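Local structure of aminopeptidase-like protein (Chaetomium thermophilum, 5JM6) at residues T326-L332 against L507-E511. The protein is an M18-family zinc aminopeptidase homologue that probably removes amino acids from the N-termini of peptides and assembles as a dodecamer. Residues are numbered along the deposited sequence; the frame is centred on the assembly and turned at random.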
loop_
_atom_site.group_PDB
_atom_site.type_symbol
_atom_site.label_atom_id
_atom_site.label_comp_id
_atom_site.label_asym_id
_atom_site.label_seq_id
_atom_site.Cartn_x
_atom_site.Cartn_y
_atom_site.Cartn_z
ATOM N N THR A 326 -26.103 8.972 68.408
ATOM C CA THR A 326 -24.668 8.796 68.595
ATOM C C THR A 326 -23.830 9.022 67.326
ATOM O O THR A 326 -22.632 8.735 67.320
ATOM C CB THR A 326 -24.367 7.401 69.165
ATOM O OG1 THR A 326 -25.029 6.407 68.376
ATOM C CG2 THR A 326 -24.877 7.309 70.597
ATOM N N ASP A 327 -24.454 9.494 66.246
ATOM C CA ASP A 327 -23.713 9.769 65.013
ATOM C C ASP A 327 -22.874 11.031 65.149
ATOM O O ASP A 327 -23.405 12.124 65.338
ATOM C CB ASP A 327 -24.660 9.929 63.821
ATOM C CG ASP A 327 -25.170 8.606 63.291
ATOM O OD1 ASP A 327 -24.475 7.583 63.462
ATOM O OD2 ASP A 327 -26.265 8.598 62.689
ATOM N N GLY A 328 -21.562 10.882 65.005
ATOM C CA GLY A 328 -20.658 11.997 65.200
ATOM C C GLY A 328 -20.146 12.606 63.913
ATOM O O GLY A 328 -19.495 13.649 63.938
ATOM N N VAL A 329 -20.432 11.967 62.783
ATOM C CA VAL A 329 -19.925 12.471 61.518
ATOM C C VAL A 329 -20.986 13.233 60.738
ATOM O O VAL A 329 -22.166 13.225 61.090
ATOM C CB VAL A 329 -19.396 11.323 60.632
ATOM C CG1 VAL A 329 -18.360 10.512 61.385
ATOM C CG2 VAL A 329 -20.544 10.435 60.165
ATOM N N ILE A 330 -20.551 13.852 59.647
ATOM C CA ILE A 330 -21.452 14.482 58.696
ATOM C C ILE A 330 -21.614 13.526 57.525
ATOM O O ILE A 330 -20.632 12.975 57.027
ATOM C CB ILE A 330 -20.919 15.850 58.208
ATOM C CG1 ILE A 330 -21.008 16.891 59.326
ATOM C CG2 ILE A 330 -21.686 16.324 56.981
ATOM C CD1 ILE A 330 -20.404 18.233 58.962
ATOM N N LYS A 331 -22.855 13.302 57.108
ATOM C CA LYS A 331 -23.134 12.436 55.971
ATOM C C LYS A 331 -23.533 13.287 54.778
ATOM O O LYS A 331 -24.512 14.023 54.840
ATOM C CB LYS A 331 -24.232 11.432 56.313
ATOM C CG LYS A 331 -23.839 10.467 57.410
ATOM C CD LYS A 331 -25.038 9.696 57.915
ATOM C CE LYS A 331 -24.681 8.901 59.156
ATOM N NZ LYS A 331 -25.753 7.936 59.511
ATOM N N LEU A 332 -22.775 13.173 53.693
ATOM C CA LEU A 332 -22.865 14.123 52.593
ATOM C C LEU A 332 -22.899 13.438 51.230
ATOM O O LEU A 332 -22.204 12.449 51.003
ATOM C CB LEU A 332 -21.682 15.100 52.666
ATOM C CG LEU A 332 -21.550 16.287 51.705
ATOM C CD1 LEU A 332 -20.771 17.410 52.379
ATOM C CD2 LEU A 332 -20.874 15.890 50.395
ATOM N N LEU A 507 -22.451 5.373 54.510
ATOM C CA LEU A 507 -22.755 6.557 55.307
ATOM C C LEU A 507 -23.070 6.181 56.754
ATOM O O LEU A 507 -22.662 6.877 57.682
ATOM C CB LEU A 507 -23.919 7.342 54.692
ATOM C CG LEU A 507 -23.703 7.901 53.280
ATOM C CD1 LEU A 507 -25.008 8.422 52.705
ATOM C CD2 LEU A 507 -22.643 8.993 53.262
ATOM N N ASP A 508 -23.770 5.068 56.951
ATOM C CA ASP A 508 -24.151 4.662 58.301
ATOM C C ASP A 508 -22.990 4.053 59.091
ATOM O O ASP A 508 -22.887 4.264 60.298
ATOM C CB ASP A 508 -25.321 3.670 58.259
ATOM C CG ASP A 508 -26.631 4.321 57.846
ATOM O OD1 ASP A 508 -26.670 5.562 57.701
ATOM O OD2 ASP A 508 -27.630 3.591 57.683
ATOM N N PHE A 509 -22.145 3.266 58.431
ATOM C CA PHE A 509 -21.086 2.553 59.145
ATOM C C PHE A 509 -19.667 3.131 59.097
ATOM O O PHE A 509 -18.782 2.599 59.766
ATOM C CB PHE A 509 -21.026 1.109 58.649
ATOM C CG PHE A 509 -22.136 0.245 59.171
ATOM C CD1 PHE A 509 -22.196 -0.088 60.514
ATOM C CD2 PHE A 509 -23.111 -0.244 58.319
ATOM C CE1 PHE A 509 -23.214 -0.887 61.000
ATOM C CE2 PHE A 509 -24.131 -1.045 58.798
ATOM C CZ PHE A 509 -24.182 -1.367 60.140
ATOM N N TRP A 510 -19.438 4.200 58.337
ATOM C CA TRP A 510 -18.069 4.691 58.166
ATOM C C TRP A 510 -17.402 5.039 59.495
ATOM O O TRP A 510 -16.268 4.632 59.748
ATOM C CB TRP A 510 -18.021 5.913 57.250
ATOM C CG TRP A 510 -16.802 6.753 57.497
ATOM C CD1 TRP A 510 -16.769 8.011 58.020
ATOM C CD2 TRP A 510 -15.435 6.378 57.268
ATOM N NE1 TRP A 510 -15.470 8.452 58.115
ATOM C CE2 TRP A 510 -14.633 7.468 57.662
ATOM C CE3 TRP A 510 -14.814 5.231 56.762
ATOM C CZ2 TRP A 510 -13.243 7.445 57.564
ATOM C CZ3 TRP A 510 -13.432 5.212 56.667
ATOM C CH2 TRP A 510 -12.664 6.311 57.065
ATOM N N GLU A 511 -18.114 5.779 60.340
ATOM C CA GLU A 511 -17.561 6.230 61.615
ATOM C C GLU A 511 -17.179 5.055 62.510
ATOM O O GLU A 511 -16.129 5.071 63.154
ATOM C CB GLU A 511 -18.556 7.140 62.342
ATOM C CG GLU A 511 -18.128 7.533 63.754
ATOM C CD GLU A 511 -19.125 8.447 64.450
ATOM O OE1 GLU A 511 -18.696 9.243 65.314
ATOM O OE2 GLU A 511 -20.333 8.370 64.139
HETATM O O HOH W 1 -21.963 8.029 62.122
#
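Helix 495-514 packs on the central mixed sheet of the M18 aminopeptidase fold, and here it meets the start of strand 330-336 and the loop just before it through E511, V329, K331 and D508. The helix segment runs roughly antiparallel to the strand, and the axes of 330-332 and 507-511 come within 9.0 Å. With CG anti to its own N (chi1 173°) and the rest of the chain extended, E511 lays its carboxylate against the backbone of G328. G328 N donates to E511 OE2 at 2.9 Å, nearly straight and on the syn side. A water bridges the same OE2 to D327 OD1. V329 CG1 lies against the aliphatic part of E511, 3.5 Å from E511 CB. K331 extends across L507, with its CE 3.2 Å from L507 O. Its NZ forms salt bridges to D508 OD1 at 3.1 Å and to D327 OD2 at 3.3 Å, the latter from above the carboxylate plane. A324 N donates to D327 OD2, and K322 N to D508 OD1. The buried ammonium is met by two carboxylates and K322 O, which probably offsets its charge, and the water between D327 and E511 probably eases the repulsion of their like charges.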